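Local structure of endoglucanase A (Clostridium acetobutylicum, 3IK2) at residues 62-65 against 66-70; 86-89 against 90-94; 330-333 against 334-338; 371-374 against 375-379. The protein probably hydrolyses internal beta-1,4 linkages of cellulose and related glucans, as a family 44 glycoside hydrolase with a TIM-like barrel and a beta-sheet domain. All coordinates share one frame; numbering follows the deposited sequence.

Contact 1: 62-65 against 66-70; sequences SDNY and WLTLY
With CG anti to the backbone N in both Tyr65 (chi1 175°) and Leu69 (chi1 -173°), the two side chains run side by side and point the same way. Leu69 CB lies over one face of the tyrosine ring, and its methyl CD2 reaches the ring rim, 3.8 Å from Tyr65 CE2. Trp66 approaches the same ring rim to rim, CD1 standing 3.5 Å from Tyr65 CD2 with the planes at 26° and neither ring over the other's face. Tyr65 O is gripped twice: Leu69 N donates to it at 2.9 Å, while Thr68 OG1 donates at 3.1 Å from a position tilted off the carbonyl plane. Ahead of this turn Asp63 OD1 accepts from Tyr65 N at 3.0 Å, an Asx turn leading into the helix; the same oxygen has a salt bridge to Arg41. A water accepts from Trp66 N and donates to Asp63 O, tying the strand end to the first turn. The contact thus joins strand 61-63, the middle strand of a small antiparallel sheet, to helix 65-69, whose Trp66 and Leu67 pack on helix 82-93, Trp66 also reaching Ile37 of barrel strand 34-37.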
ATOM      1  N   SER A  62      21.778 -12.778   9.572  1.00  8.69           N
ATOM      2  CA  SER A  62      20.799 -13.330  10.495  1.00  8.97           C
ATOM      3  C   SER A  62      20.984 -12.664  11.850  1.00  9.16           C
ATOM      4  O   SER A  62      22.085 -12.670  12.421  1.00  7.66           O
ATOM      5  CB  SER A  62      20.973 -14.837  10.627  1.00  8.88           C
ATOM      6  OG  SER A  62      20.366 -15.494   9.540  1.00  8.93           O
ATOM      7  N   ASP A  63      19.900 -12.096  12.367  1.00  8.74           N
ATOM      8  CA  ASP A  63      20.028 -11.193  13.485  1.00  9.12           C
ATOM      9  C   ASP A  63      18.685 -10.893  14.171  1.00  8.94           C
ATOM     10  O   ASP A  63      17.624 -11.449  13.819  1.00  9.79           O
ATOM     11  CB  ASP A  63      20.722  -9.890  13.023  1.00  8.40           C
ATOM     12  CG  ASP A  63      19.923  -9.158  11.960  1.00  9.11           C
ATOM     13  OD1 ASP A  63      18.692  -9.391  11.891  1.00  8.95           O
ATOM     14  OD2 ASP A  63      20.510  -8.367  11.190  1.00  8.27           O
ATOM     15  N   ASN A  64      18.745  -9.996  15.141  1.00  8.12           N
ATOM     16  CA  ASN A  64      17.580  -9.622  15.932  1.00  8.96           C
ATOM     17  C   ASN A  64      16.918  -8.335  15.397  1.00  8.28           C
ATOM     18  O   ASN A  64      16.225  -7.653  16.133  1.00  8.38           O
ATOM     19  CB  ASN A  64      18.000  -9.394  17.392  1.00  9.18           C
ATOM     20  CG  ASN A  64      18.925  -8.159  17.556  1.00 10.22           C
ATOM     21  OD1 ASN A  64      19.300  -7.507  16.583  1.00  9.94           O
ATOM     22  ND2 ASN A  64      19.276  -7.846  18.790  1.00 12.81           N
ATOM     23  N   TYR A  65      17.126  -8.024  14.120  1.00  8.28           N
ATOM     24  CA  TYR A  65      16.685  -6.748  13.540  1.00  8.36           C
ATOM     25  C   TYR A  65      15.196  -6.447  13.793  1.00  8.01           C
ATOM     26  O   TYR A  65      14.822  -5.337  14.188  1.00  7.40           O
ATOM     27  CB  TYR A  65      16.996  -6.710  12.031  1.00  8.85           C
ATOM     28  CG  TYR A  65      16.472  -5.464  11.329  1.00  9.49           C
ATOM     29  CD1 TYR A  65      17.137  -4.243  11.443  1.00 11.20           C
ATOM     30  CD2 TYR A  65      15.306  -5.519  10.532  1.00  8.81           C
ATOM     31  CE1 TYR A  65      16.650  -3.087  10.796  1.00 11.10           C
ATOM     32  CE2 TYR A  65      14.809  -4.389   9.897  1.00  7.59           C
ATOM     33  CZ  TYR A  65      15.479  -3.171  10.037  1.00 10.30           C
ATOM     34  OH  TYR A  65      14.995  -2.046   9.399  1.00 10.55           O
ATOM     35  N   TRP A  66      14.341  -7.440  13.564  1.00  7.66           N
ATOM     36  CA  TRP A  66      12.914  -7.205  13.767  1.00  7.70           C
ATOM     37  C   TRP A  66      12.525  -7.012  15.256  1.00  7.78           C
ATOM     38  O   TRP A  66      11.634  -6.206  15.557  1.00  7.88           O
ATOM     39  CB  TRP A  66      12.037  -8.220  12.992  1.00  6.55           C
ATOM     40  CG  TRP A  66      11.507  -7.626  11.685  1.00  7.03           C
ATOM     41  CD1 TRP A  66      11.951  -6.476  11.077  1.00  6.57           C
ATOM     42  CD2 TRP A  66      10.468  -8.155  10.830  1.00  4.91           C
ATOM     43  NE1 TRP A  66      11.246  -6.251   9.919  1.00  6.26           N
ATOM     44  CE2 TRP A  66      10.335  -7.263   9.737  1.00  4.75           C
ATOM     45  CE3 TRP A  66       9.649  -9.296  10.877  1.00  4.77           C
ATOM     46  CZ2 TRP A  66       9.401  -7.469   8.679  1.00  4.30           C
ATOM     47  CZ3 TRP A  66       8.709  -9.503   9.828  1.00  5.10           C
ATOM     48  CH2 TRP A  66       8.608  -8.595   8.741  1.00  6.32           C
ATOM     49  N   LEU A  67      13.212  -7.707  16.166  1.00  7.17           N
ATOM     50  CA  LEU A  67      13.065  -7.439  17.614  1.00  8.45           C
ATOM     51  C   LEU A  67      13.339  -5.974  17.993  1.00  8.89           C
ATOM     52  O   LEU A  67      12.585  -5.389  18.750  1.00  8.36           O
ATOM     53  CB  LEU A  67      13.940  -8.389  18.459  1.00  9.11           C
ATOM     54  CG  LEU A  67      13.488  -9.856  18.495  1.00  7.66           C
ATOM     55  CD1 LEU A  67      14.600 -10.753  19.010  1.00  7.32           C
ATOM     56  CD2 LEU A  67      12.271 -10.013  19.388  1.00  7.03           C
ATOM     57  N   THR A  68      14.406  -5.384  17.442  1.00  9.28           N
ATOM     58  CA  THR A  68      14.734  -3.984  17.743  1.00  9.60           C
ATOM     59  C   THR A  68      13.819  -2.978  17.036  1.00  9.17           C
ATOM     60  O   THR A  68      13.331  -2.058  17.670  1.00  9.37           O
ATOM     61  CB  THR A  68      16.269  -3.654  17.532  1.00 10.64           C
ATOM     62  OG1 THR A  68      16.619  -3.715  16.135  1.00 11.27           O
ATOM     63  CG2 THR A  68      17.133  -4.650  18.313  1.00 10.55           C
ATOM     64  N   LEU A  69      13.571  -3.180  15.736  1.00  9.21           N
ATOM     65  CA  LEU A  69      12.691  -2.346  14.940  1.00  8.87           C
ATOM     66  C   LEU A  69      11.290  -2.201  15.541  1.00  9.39           C
ATOM     67  O   LEU A  69      10.687  -1.116  15.495  1.00  9.94           O
ATOM     68  CB  LEU A  69      12.619  -2.852  13.481  1.00  8.65           C
ATOM     69  CG  LEU A  69      11.864  -1.970  12.474  1.00  8.84           C
ATOM     70  CD1 LEU A  69      12.556  -0.607  12.316  1.00  9.83           C
ATOM     71  CD2 LEU A  69      11.630  -2.639  11.096  1.00 10.35           C
ATOM     72  N   TYR A  70      10.764  -3.280  16.083  1.00  9.91           N
ATOM     73  CA  TYR A  70       9.398  -3.267  16.632  1.00 10.78           C
ATOM     74  C   TYR A  70       9.369  -3.068  18.153  1.00 12.29           C
ATOM     75  O   TYR A  70       8.313  -3.159  18.777  1.00 13.70           O
ATOM     76  CB  TYR A  70       8.605  -4.494  16.138  1.00  8.86           C
ATOM     77  CG  TYR A  70       8.335  -4.370  14.649  1.00  7.75           C
ATOM     78  CD1 TYR A  70       9.138  -5.003  13.711  1.00  5.04           C
ATOM     79  CD2 TYR A  70       7.301  -3.557  14.183  1.00  7.19           C
ATOM     80  CE1 TYR A  70       8.899  -4.836  12.317  1.00  6.82           C
ATOM     81  CE2 TYR A  70       7.062  -3.375  12.795  1.00  7.21           C
ATOM     82  CZ  TYR A  70       7.870  -4.011  11.877  1.00  7.17           C
ATOM     83  OH  TYR A  70       7.620  -3.831  10.532  1.00  7.05           O
TER
HETATM   84  O   HOH W   1      14.797 -10.616  13.618  1.00  7.34           O

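Contact 2: 86-89 against 90-94; sequences AFHD and KSLAM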
ATOM      1  N   ALA A  86       3.871  -7.096  19.378  1.00  7.83           N
ATOM      2  CA  ALA A  86       4.216  -5.687  19.633  1.00  7.65           C
ATOM      3  C   ALA A  86       3.585  -4.812  18.532  1.00  7.62           C
ATOM      4  O   ALA A  86       2.940  -3.806  18.823  1.00  7.07           O
ATOM      5  CB  ALA A  86       5.736  -5.481  19.689  1.00  7.65           C
ATOM      6  N   PHE A  87       3.785  -5.221  17.275  1.00  7.11           N
ATOM      7  CA  PHE A  87       3.180  -4.553  16.119  1.00  7.14           C
ATOM      8  C   PHE A  87       1.650  -4.385  16.226  1.00  6.80           C
ATOM      9  O   PHE A  87       1.145  -3.263  16.184  1.00  6.92           O
ATOM     10  CB  PHE A  87       3.570  -5.244  14.804  1.00  5.91           C
ATOM     11  CG  PHE A  87       2.927  -4.632  13.599  1.00  5.84           C
ATOM     12  CD1 PHE A  87       3.440  -3.478  13.037  1.00  5.05           C
ATOM     13  CD2 PHE A  87       1.798  -5.227  13.010  1.00  7.25           C
ATOM     14  CE1 PHE A  87       2.825  -2.906  11.920  1.00  6.10           C
ATOM     15  CE2 PHE A  87       1.173  -4.642  11.892  1.00  4.29           C
ATOM     16  CZ  PHE A  87       1.699  -3.488  11.359  1.00  4.80           C
ATOM     17  N   HIS A  88       0.910  -5.481  16.356  1.00  6.46           N
ATOM     18  CA  HIS A  88      -0.563  -5.363  16.408  1.00  6.29           C
ATOM     19  C   HIS A  88      -1.079  -4.677  17.670  1.00  6.18           C
ATOM     20  O   HIS A  88      -2.110  -4.010  17.632  1.00  6.22           O
ATOM     21  CB  HIS A  88      -1.278  -6.702  16.194  1.00  5.23           C
ATOM     22  CG  HIS A  88      -2.772  -6.557  16.054  1.00  6.29           C
ATOM     23  ND1 HIS A  88      -3.354  -5.744  15.108  1.00  6.53           N
ATOM     24  CD2 HIS A  88      -3.795  -7.123  16.737  1.00  5.21           C
ATOM     25  CE1 HIS A  88      -4.668  -5.795  15.227  1.00  5.65           C
ATOM     26  NE2 HIS A  88      -4.962  -6.639  16.201  1.00  3.60           N
ATOM     27  N   ASP A  89      -0.367  -4.844  18.780  1.00  6.56           N
ATOM     28  CA  ASP A  89      -0.684  -4.109  20.015  1.00  7.53           C
ATOM     29  C   ASP A  89      -0.626  -2.597  19.805  1.00  8.05           C
ATOM     30  O   ASP A  89      -1.461  -1.864  20.354  1.00  8.55           O
ATOM     31  CB  ASP A  89       0.301  -4.474  21.133  1.00  7.01           C
ATOM     32  CG  ASP A  89      -0.016  -5.786  21.794  1.00  6.87           C
ATOM     33  OD1 ASP A  89      -1.025  -6.433  21.438  1.00  9.07           O
ATOM     34  OD2 ASP A  89       0.765  -6.196  22.669  1.00  7.12           O
ATOM     35  N   LYS A  90       0.384  -2.142  19.043  1.00  7.59           N
ATOM     36  CA  LYS A  90       0.539  -0.732  18.732  1.00  7.65           C
ATOM     37  C   LYS A  90      -0.573  -0.259  17.793  1.00  7.11           C
ATOM     38  O   LYS A  90      -1.117   0.806  17.995  1.00  6.70           O
ATOM     39  CB  LYS A  90       1.928  -0.452  18.158  1.00  7.55           C
ATOM     40  CG  LYS A  90       2.375   1.016  18.274  1.00 10.21           C
ATOM     41  CD  LYS A  90       3.816   1.171  17.712  1.00  8.68           C
ATOM     42  CE  LYS A  90       4.223   2.628  17.480  1.00 11.04           C
ATOM     43  NZ  LYS A  90       5.527   2.746  16.610  1.00 14.25           N
ATOM     44  N   SER A  91      -0.928  -1.068  16.792  1.00  6.94           N
ATOM     45  CA  SER A  91      -2.093  -0.780  15.949  1.00  7.65           C
ATOM     46  C   SER A  91      -3.314  -0.520  16.819  1.00  7.79           C
ATOM     47  O   SER A  91      -4.016   0.446  16.610  1.00  8.95           O
ATOM     48  CB  SER A  91      -2.399  -1.944  14.973  1.00  7.24           C
ATOM     49  OG  SER A  91      -1.541  -1.936  13.842  1.00  7.88           O
ATOM     50  N   LEU A  92      -3.579  -1.406  17.772  1.00  8.13           N
ATOM     51  CA  LEU A  92      -4.741  -1.267  18.674  1.00  8.47           C
ATOM     52  C   LEU A  92      -4.685  -0.027  19.599  1.00  8.39           C
ATOM     53  O   LEU A  92      -5.696   0.668  19.764  1.00  9.27           O
ATOM     54  CB  LEU A  92      -4.941  -2.544  19.482  1.00  7.21           C
ATOM     55  CG  LEU A  92      -5.394  -3.762  18.660  1.00  9.11           C
ATOM     56  CD1 LEU A  92      -5.270  -5.037  19.476  1.00  9.82           C
ATOM     57  CD2 LEU A  92      -6.809  -3.621  18.101  1.00  6.39           C
ATOM     58  N   ALA A  93      -3.510   0.238  20.166  1.00  8.21           N
ATOM     59  CA  ALA A  93      -3.272   1.416  20.976  1.00  8.34           C
ATOM     60  C   ALA A  93      -3.475   2.684  20.178  1.00  9.34           C
ATOM     61  O   ALA A  93      -3.869   3.670  20.749  1.00  9.95           O
ATOM     62  CB  ALA A  93      -1.866   1.401  21.545  1.00  7.30           C
ATOM     63  N   MET A  94      -3.161   2.672  18.877  1.00  9.97           N
ATOM     64  CA  MET A  94      -3.256   3.866  18.041  1.00 10.24           C
ATOM     65  C   MET A  94      -4.669   4.054  17.530  1.00 10.31           C
ATOM     66  O   MET A  94      -4.968   5.063  16.911  1.00 11.30           O
ATOM     67  CB  MET A  94      -2.333   3.769  16.827  1.00  9.43           C
ATOM     68  CG  MET A  94      -0.815   3.806  17.127  1.00 10.35           C
ATOM     69  SD  MET A  94       0.163   3.528  15.613  1.00 11.49           S
ATOM     70  CE  MET A  94       1.134   2.181  16.126  1.00 16.19           C
TER
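Helix 82-93, which leads into barrel strand 99-103, carries this contact between side chains on successive turns. His88 and Leu92 make its main side-chain contact: Leu92 CG sits over one face of the imidazole in a CH-pi contact, 4.1 Å from the ring centroid and 23° off the normal, displaced toward the rim. Methyl CD1 of Leu92 lies farther out on the NE2-CD2 side of the ring, 3.7 Å from His88 NE2. The His88 ring reaches this place because its CG is anti to the backbone N (chi1 -172°), which swings the imidazole alongside the following turn. Ser91 also approaches the ring, its CB 3.9 Å from His88 ND1. Both ring nitrogens are engaged beyond the helix, ND1 with Ser99 OG and NE2 with Lys170 O, which should fix the rotation of the imidazole. In the TIM-like barrel this places the helix against the start of strand 99-103 and against strand 34-37, where Arg35 bonds to both Ser91 OG and Phe87 O. Phe87 O is shared, for Ser91 N also donates to it at 3.1 Å. The helical ladder continues with Leu92 N to His88 O at 3.0 Å and Ala93 N to Asp89 O at 2.9 Å. Lys90 CB rests 3.5 Å from Phe87 O, and NZ forms a salt bridge with Asp26.

Contact 3: 330-333 against 334-338; sequences PLIP and KVKSS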
ATOM      1  N   PRO A 330      -2.995   2.946 -18.285  1.00 10.90           N
ATOM      2  CA  PRO A 330      -2.832   3.263 -16.869  1.00  9.84           C
ATOM      3  C   PRO A 330      -3.012   2.033 -15.981  1.00  8.74           C
ATOM      4  O   PRO A 330      -3.843   1.193 -16.275  1.00  7.37           O
ATOM      5  CB  PRO A 330      -3.940   4.299 -16.624  1.00  9.55           C
ATOM      6  CG  PRO A 330      -5.024   3.910 -17.592  1.00  8.97           C
ATOM      7  CD  PRO A 330      -4.215   3.566 -18.835  1.00 10.80           C
ATOM      8  N   LEU A 331      -2.243   1.947 -14.891  1.00  8.12           N
ATOM      9  CA  LEU A 331      -2.199   0.709 -14.094  1.00  7.61           C
ATOM     10  C   LEU A 331      -3.524   0.235 -13.476  1.00  7.83           C
ATOM     11  O   LEU A 331      -3.871  -0.960 -13.595  1.00  7.00           O
ATOM     12  CB  LEU A 331      -1.091   0.752 -13.007  1.00  7.75           C
ATOM     13  CG  LEU A 331      -0.790  -0.566 -12.251  1.00  8.17           C
ATOM     14  CD1 LEU A 331      -0.246  -1.695 -13.175  1.00  7.17           C
ATOM     15  CD2 LEU A 331       0.158  -0.320 -11.071  1.00  7.57           C
ATOM     16  N   ILE A 332      -4.240   1.121 -12.779  1.00  7.40           N
ATOM     17  CA  ILE A 332      -5.428   0.650 -12.073  1.00  8.61           C
ATOM     18  C   ILE A 332      -6.571   0.166 -13.005  1.00  8.22           C
ATOM     19  O   ILE A 332      -7.136  -0.894 -12.749  1.00  7.78           O
ATOM     20  CB  ILE A 332      -5.933   1.646 -10.961  1.00  8.84           C
ATOM     21  CG1 ILE A 332      -4.883   1.780  -9.847  1.00  9.38           C
ATOM     22  CG2 ILE A 332      -7.303   1.173 -10.387  1.00  8.71           C
ATOM     23  CD1 ILE A 332      -5.179   2.927  -8.817  1.00  8.68           C
ATOM     24  N   PRO A 333      -6.923   0.943 -14.069  1.00  7.77           N
ATOM     25  CA  PRO A 333      -7.910   0.412 -15.035  1.00  8.51           C
ATOM     26  C   PRO A 333      -7.527  -0.944 -15.679  1.00  9.05           C
ATOM     27  O   PRO A 333      -8.391  -1.778 -15.914  1.00  9.65           O
ATOM     28  CB  PRO A 333      -8.000   1.536 -16.096  1.00  9.04           C
ATOM     29  CG  PRO A 333      -7.738   2.805 -15.288  1.00  7.46           C
ATOM     30  CD  PRO A 333      -6.571   2.346 -14.380  1.00  7.06           C
ATOM     31  N   LYS A 334      -6.244  -1.151 -15.938  1.00  9.68           N
ATOM     32  CA  LYS A 334      -5.729  -2.412 -16.473  1.00  9.99           C
ATOM     33  C   LYS A 334      -5.875  -3.561 -15.512  1.00  9.38           C
ATOM     34  O   LYS A 334      -6.265  -4.654 -15.890  1.00  9.27           O
ATOM     35  CB  LYS A 334      -4.261  -2.250 -16.811  1.00 10.13           C
ATOM     36  CG  LYS A 334      -3.952  -2.111 -18.316  1.00 14.51           C
ATOM     37  CD  LYS A 334      -4.956  -1.300 -19.079  1.00 18.39           C
ATOM     38  CE  LYS A 334      -4.908   0.150 -18.601  1.00 21.77           C
ATOM     39  NZ  LYS A 334      -5.557   1.084 -19.527  1.00 22.39           N
ATOM     40  N   VAL A 335      -5.545  -3.305 -14.255  1.00  8.95           N
ATOM     41  CA  VAL A 335      -5.609  -4.317 -13.236  1.00  8.62           C
ATOM     42  C   VAL A 335      -7.080  -4.619 -12.945  1.00  8.80           C
ATOM     43  O   VAL A 335      -7.459  -5.761 -12.755  1.00  9.25           O
ATOM     44  CB  VAL A 335      -4.844  -3.883 -11.978  1.00  8.08           C
ATOM     45  CG1 VAL A 335      -5.117  -4.838 -10.834  1.00  8.65           C
ATOM     46  CG2 VAL A 335      -3.354  -3.820 -12.251  1.00  7.51           C
ATOM     47  N   LYS A 336      -7.895  -3.578 -12.913  1.00  9.78           N
ATOM     48  CA  LYS A 336      -9.337  -3.666 -12.695  1.00 10.29           C
ATOM     49  C   LYS A 336     -10.048  -4.475 -13.788  1.00  9.95           C
ATOM     50  O   LYS A 336     -10.879  -5.304 -13.493  1.00 10.70           O
ATOM     51  CB  LYS A 336      -9.896  -2.250 -12.606  1.00 11.37           C
ATOM     52  CG  LYS A 336     -10.891  -2.042 -11.501  1.00 14.59           C
ATOM     53  CD  LYS A 336     -10.211  -1.768 -10.187  1.00 17.13           C
ATOM     54  CE  LYS A 336     -11.088  -2.285  -9.088  1.00 18.56           C
ATOM     55  NZ  LYS A 336     -10.782  -1.667  -7.785  1.00 17.71           N
ATOM     56  N   SER A 337      -9.703  -4.245 -15.049  1.00  9.81           N
ATOM     57  CA  SER A 337     -10.136  -5.109 -16.158  1.00  9.85           C
ATOM     58  C   SER A 337      -9.738  -6.585 -15.987  1.00 10.00           C
ATOM     59  O   SER A 337     -10.551  -7.502 -16.240  1.00 10.68           O
ATOM     60  CB  SER A 337      -9.557  -4.581 -17.481  1.00 10.02           C
ATOM     61  OG  SER A 337      -9.315  -5.644 -18.386  1.00 11.95           O
ATOM     62  N   SER A 338      -8.489  -6.834 -15.604  1.00  9.71           N
ATOM     63  CA  SER A 338      -8.077  -8.191 -15.273  1.00 10.21           C
ATOM     64  C   SER A 338      -8.927  -8.817 -14.148  1.00 10.34           C
ATOM     65  O   SER A 338      -9.344  -9.963 -14.281  1.00 10.57           O
ATOM     66  CB  SER A 338      -6.598  -8.249 -14.936  1.00 11.03           C
ATOM     67  OG  SER A 338      -5.811  -7.750 -16.004  1.00 11.96           O
TER
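Lys334 folds back over Pro330 at the start of helix 331-342. Its CB lies 3.5 Å from Leu331 O and as near Pro330 O. CG and CD then pass the carbonyl of Pro330, and bends at chi2 (38°) and chi3 (66°) turn the chain back across the proline instead of letting it extend outward. From CE onward the placement is doubtful: CE comes too close to Pro330 O, and NZ, modelled tight against the pyrrolidine ring near CD, makes a weak and equally uncertain hydrogen bond to Leu329 O, in the residue before Pro330. On another side of the helix Val335 CG2 meets Leu331 CD1 at 3.9 Å, the two side chains crossing at an angle, and the same methyl lies 3.2 Å from Leu331 O. Ile332 and Lys336 run side by side in the same direction, Ile332 CG2 being 4.1 Å from Lys336 CD. Along the backbone, Val335 N donates to Leu331 O at 3.0 Å and Lys336 N to Ile332 O at 2.8 Å; Ser337 N bonds to Pro333 O at 2.9 Å. Pro330, preceded by a cis peptide bond, occupies the N-cap position. Leu331 and Val335 pack on both strands 273-278 and 347-353, Ile332 on the latter, as outer helices of a TIM-like barrel pack on its strands.

Contact 4: 371-374 against 375-379; sequences LGVF and GKYGV
Val373 and Tyr377 meet as the helix ends: CG1 of the valine touches Tyr377 CD2 at 3.8 Å, the side chains crossing at an angle. Val373 O lies at the edge of the tyrosine ring, near its plane and 3.2 Å from Tyr377 CD2, while also accepting from Tyr377 N at 2.8 Å. The ring is set beside the preceding turn with CG anti to its own carbonyl carbon (chi1 -62°), and CG of Lys376 lies over one of its faces. Next to Val373 in the chain, Phe374 packs against Val379, which has turned back toward the helix: the two CB atoms are 3.7 Å apart, and Val379 CG2 approaches Phe374 CD1 at 3.9 Å. Val379 N donates to Phe374 O at 3.0 Å in the carbonyl plane, holding the chain in this reversal. Gly378, at a positive phi (70°), lies within the reversal. Further back, Lys376 N reaches Gly372 O at 2.8 Å. Tyr353 meets the Phe374 ring edge-to-face, and Trp311 packs near the Tyr377 ring. The turn belongs to the beta-alpha-beta unit of strand 347-353, helix 361-376 and strand 379-384, with Val373 bridging Ile332 of helix 331-342 and Tyr430 of strand 427-433.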
ATOM      1  N   LEU A 371      -2.968   9.284  -2.688  1.00  6.62           N
ATOM      2  CA  LEU A 371      -4.075   9.014  -1.738  1.00  6.06           C
ATOM      3  C   LEU A 371      -5.443   9.326  -2.328  1.00  6.95           C
ATOM      4  O   LEU A 371      -6.369   8.540  -2.151  1.00  7.90           O
ATOM      5  CB  LEU A 371      -3.890   9.781  -0.420  1.00  5.29           C
ATOM      6  CG  LEU A 371      -2.639   9.309   0.349  1.00  4.22           C
ATOM      7  CD1 LEU A 371      -2.298  10.256   1.528  1.00  3.76           C
ATOM      8  CD2 LEU A 371      -2.766   7.829   0.816  1.00  2.00           C
ATOM      9  N   GLY A 372      -5.562  10.444  -3.059  1.00  7.73           N
ATOM     10  CA  GLY A 372      -6.787  10.758  -3.839  1.00  7.34           C
ATOM     11  C   GLY A 372      -7.125   9.691  -4.871  1.00  7.34           C
ATOM     12  O   GLY A 372      -8.272   9.205  -4.930  1.00  6.77           O
ATOM     13  N   VAL A 373      -6.115   9.308  -5.654  1.00  6.84           N
ATOM     14  CA  VAL A 373      -6.236   8.226  -6.651  1.00  7.56           C
ATOM     15  C   VAL A 373      -6.746   6.894  -6.089  1.00  7.90           C
ATOM     16  O   VAL A 373      -7.689   6.299  -6.646  1.00  9.13           O
ATOM     17  CB  VAL A 373      -4.891   7.974  -7.419  1.00  7.13           C
ATOM     18  CG1 VAL A 373      -5.015   6.751  -8.316  1.00  7.18           C
ATOM     19  CG2 VAL A 373      -4.518   9.189  -8.276  1.00  6.56           C
ATOM     20  N   PHE A 374      -6.094   6.410  -5.024  1.00  8.11           N
ATOM     21  CA  PHE A 374      -6.491   5.170  -4.347  1.00  8.09           C
ATOM     22  C   PHE A 374      -7.978   5.226  -3.964  1.00  8.10           C
ATOM     23  O   PHE A 374      -8.695   4.244  -4.104  1.00  9.14           O
ATOM     24  CB  PHE A 374      -5.693   4.896  -3.063  1.00  8.16           C
ATOM     25  CG  PHE A 374      -4.213   4.742  -3.241  1.00  8.52           C
ATOM     26  CD1 PHE A 374      -3.659   4.273  -4.421  1.00  9.88           C
ATOM     27  CD2 PHE A 374      -3.358   5.037  -2.173  1.00  9.82           C
ATOM     28  CE1 PHE A 374      -2.265   4.134  -4.552  1.00  9.61           C
ATOM     29  CE2 PHE A 374      -1.975   4.895  -2.297  1.00  8.23           C
ATOM     30  CZ  PHE A 374      -1.429   4.440  -3.490  1.00  7.17           C
ATOM     31  N   GLY A 375      -8.413   6.373  -3.449  1.00  7.82           N
ATOM     32  CA  GLY A 375      -9.786   6.556  -3.023  1.00  8.11           C
ATOM     33  C   GLY A 375     -10.768   6.700  -4.167  1.00  8.40           C
ATOM     34  O   GLY A 375     -11.879   6.220  -4.083  1.00  8.46           O
ATOM     35  N   LYS A 376     -10.370   7.384  -5.228  1.00  8.54           N
ATOM     36  CA  LYS A 376     -11.259   7.596  -6.355  1.00  9.08           C
ATOM     37  C   LYS A 376     -11.420   6.337  -7.203  1.00  9.54           C
ATOM     38  O   LYS A 376     -12.515   6.048  -7.712  1.00  8.73           O
ATOM     39  CB  LYS A 376     -10.786   8.774  -7.218  1.00  8.35           C
ATOM     40  CG  LYS A 376     -11.601   8.974  -8.501  1.00  7.84           C
ATOM     41  CD  LYS A 376     -11.169  10.267  -9.149  1.00  9.30           C
ATOM     42  CE  LYS A 376     -11.923  10.556 -10.446  1.00  9.05           C
ATOM     43  NZ  LYS A 376     -11.263  11.725 -11.089  1.00 10.45           N
ATOM     44  N   TYR A 377     -10.330   5.580  -7.329  1.00 10.08           N
ATOM     45  CA  TYR A 377     -10.348   4.401  -8.181  1.00  9.61           C
ATOM     46  C   TYR A 377     -10.467   3.044  -7.515  1.00  9.99           C
ATOM     47  O   TYR A 377     -10.041   2.047  -8.091  1.00  9.97           O
ATOM     48  CB  TYR A 377      -9.157   4.447  -9.130  1.00  9.63           C
ATOM     49  CG  TYR A 377      -9.246   5.645 -10.009  1.00  9.66           C
ATOM     50  CD1 TYR A 377     -10.123   5.669 -11.100  1.00 10.40           C
ATOM     51  CD2 TYR A 377      -8.506   6.779  -9.733  1.00  7.02           C
ATOM     52  CE1 TYR A 377     -10.216   6.801 -11.902  1.00 10.14           C
ATOM     53  CE2 TYR A 377      -8.599   7.885 -10.502  1.00  7.12           C
ATOM     54  CZ  TYR A 377      -9.446   7.892 -11.599  1.00  9.43           C
ATOM     55  OH  TYR A 377      -9.531   9.014 -12.369  1.00  9.60           O
ATOM     56  N   GLY A 378     -11.098   2.964  -6.344  1.00 10.38           N
ATOM     57  CA  GLY A 378     -11.418   1.637  -5.800  1.00  9.96           C
ATOM     58  C   GLY A 378     -10.239   0.769  -5.312  1.00  9.89           C
ATOM     59  O   GLY A 378     -10.290  -0.464  -5.378  1.00  9.83           O
ATOM     60  N   VAL A 379      -9.181   1.403  -4.823  1.00  9.30           N
ATOM     61  CA  VAL A 379      -8.136   0.681  -4.037  1.00  8.76           C
ATOM     62  C   VAL A 379      -8.657   0.421  -2.618  1.00  8.90           C
ATOM     63  O   VAL A 379      -9.163   1.330  -1.953  1.00  7.61           O
ATOM     64  CB  VAL A 379      -6.810   1.479  -4.035  1.00  8.55           C
ATOM     65  CG1 VAL A 379      -5.768   0.879  -3.135  1.00  7.05           C
ATOM     66  CG2 VAL A 379      -6.273   1.577  -5.484  1.00  9.86           C
TER

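In the fold
All four contacts are local and lie in series along the chain; none nests within or crosses another. Contact 1 closes the step from strand 61-63 into helix 65-69, and contact 2 lies in the next helix, 82-93. These two touch through Tyr70, whose CE2 is 3.6 Å from Phe87 CD1, joining the helix that follows the small antiparallel sheet to helix 82-93. Contact 3 begins helix 331-342, on the opposite side of the chain's centre from both. Contact 4 closes the turn from helix 361-376 toward strand 379-384 and touches contact 3, Ile332 CD1 lying 3.8 Å from Val379 CG2. The two pairs stay separate, the centres of contacts 1 and 3 being about 37 Å apart.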